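Local structure of structural protein ORF131 (Acidianus two-tailed virus, 3FAJ) at residues P50-T53 with L54-G58. The protein is a structural protein of the virion that probably binds DNA. Numbering follows the deposited sequence.
Sequences PEVT and LKLAG
The amides of L54, K55, L56 and A57 bond in turn to the carbonyl oxygens of P50, E51, V52 and T53, the opening turns of the helix 51-66, with L54 N 3.0 Å from P50 O. P50, preceded by a cis peptide bond, is the N-cap residue, and its carbonyl oxygen is gripped twice: T53 OG1 also donates to it at 3.1 Å, its hydroxyl set between backbone N and carbonyl carbon (chi1 49°). On the outer side, the L54 side chain runs alongside the proline ring, CD1 3.9 Å from P50 CG. One residue on, E51 and K55 extend side by side and close an i to i+4 salt bridge, K55 NZ meeting the anti side of E51 OE2 at 2.9 Å, 23° out of the carboxylate plane. The methylenes also touch, with E51 CG 3.8 Å from K55 CD. E51 OE1 accepts from the backbone N of G48, tying the carboxylate to the preceding strand. In the inward-facing pair, V52 CG2 lies 4.0 Å from L56 CD1. V52 packs on F42 and L56 on I38 and L39 of helix 31-43, while L56 also touches I75 and V79 of helix 69-86, joining the start of helix 51-66 to both.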
loop_
_atom_site.group_PDB
_atom_site.type_symbol
_atom_site.label_atom_id
_atom_site.label_comp_id
_atom_site.label_asym_id
_atom_site.label_seq_id
_atom_site.Cartn_x
_atom_site.Cartn_y
_atom_site.Cartn_z
ATOM N N PRO A 50 8.201 8.981 -6.398
ATOM C CA PRO A 50 7.390 8.716 -5.203
ATOM C C PRO A 50 5.876 8.567 -5.395
ATOM O O PRO A 50 5.166 8.488 -4.399
ATOM C CB PRO A 50 7.665 9.954 -4.341
ATOM C CG PRO A 50 7.780 11.037 -5.345
ATOM C CD PRO A 50 8.503 10.419 -6.537
ATOM N N GLU A 51 5.386 8.525 -6.636
ATOM C CA GLU A 51 3.936 8.366 -6.887
ATOM C C GLU A 51 3.297 7.283 -6.019
ATOM O O GLU A 51 2.246 7.501 -5.408
ATOM C CB GLU A 51 3.657 8.061 -8.371
ATOM C CG GLU A 51 2.211 7.629 -8.685
ATOM C CD GLU A 51 1.996 7.220 -10.146
ATOM O OE1 GLU A 51 2.959 6.780 -10.814
ATOM O OE2 GLU A 51 0.848 7.336 -10.634
ATOM N N VAL A 52 3.951 6.129 -5.942
ATOM C CA VAL A 52 3.368 5.012 -5.217
ATOM C C VAL A 52 3.174 5.348 -3.748
ATOM O O VAL A 52 2.087 5.090 -3.210
ATOM C CB VAL A 52 4.165 3.682 -5.395
ATOM C CG1 VAL A 52 5.626 3.809 -4.950
ATOM C CG2 VAL A 52 3.447 2.511 -4.647
ATOM N N THR A 53 4.190 5.934 -3.101
ATOM C CA THR A 53 4.054 6.199 -1.660
ATOM C C THR A 53 3.142 7.380 -1.345
ATOM O O THR A 53 2.450 7.362 -0.323
ATOM C CB THR A 53 5.401 6.362 -0.969
ATOM O OG1 THR A 53 6.192 7.277 -1.719
ATOM C CG2 THR A 53 6.096 4.985 -0.879
ATOM N N LEU A 54 3.123 8.381 -2.223
ATOM C CA LEU A 54 2.227 9.532 -2.038
ATOM C C LEU A 54 0.770 9.059 -2.137
ATOM O O LEU A 54 -0.078 9.467 -1.331
ATOM C CB LEU A 54 2.509 10.601 -3.091
ATOM C CG LEU A 54 3.871 11.307 -2.966
ATOM C CD1 LEU A 54 4.181 12.085 -4.240
ATOM C CD2 LEU A 54 3.893 12.224 -1.734
ATOM N N LYS A 55 0.494 8.198 -3.114
ATOM C CA LYS A 55 -0.849 7.648 -3.296
ATOM C C LYS A 55 -1.255 6.739 -2.126
ATOM O O LYS A 55 -2.404 6.837 -1.655
ATOM C CB LYS A 55 -0.968 6.881 -4.618
ATOM C CG LYS A 55 -0.952 7.773 -5.844
ATOM C CD LYS A 55 -1.196 6.961 -7.096
ATOM C CE LYS A 55 -1.589 7.882 -8.247
ATOM N NZ LYS A 55 -1.854 7.118 -9.510
ATOM N N LEU A 56 -0.347 5.861 -1.676
ATOM C CA LEU A 56 -0.630 5.020 -0.491
ATOM C C LEU A 56 -0.869 5.895 0.726
ATOM O O LEU A 56 -1.766 5.620 1.513
ATOM C CB LEU A 56 0.515 4.051 -0.205
ATOM C CG LEU A 56 0.637 2.903 -1.214
ATOM C CD1 LEU A 56 1.954 2.136 -0.971
ATOM C CD2 LEU A 56 -0.618 1.943 -1.161
ATOM N N ALA A 57 -0.066 6.952 0.883
ATOM C CA ALA A 57 -0.217 7.860 2.015
ATOM C C ALA A 57 -1.620 8.499 2.026
ATOM O O ALA A 57 -2.212 8.704 3.099
ATOM C CB ALA A 57 0.874 8.938 1.981
ATOM N N GLY A 58 -2.136 8.799 0.835
ATOM C CA GLY A 58 -3.491 9.358 0.676
ATOM C C GLY A 58 -4.543 8.393 1.215
ATOM O O GLY A 58 -5.480 8.808 1.908
#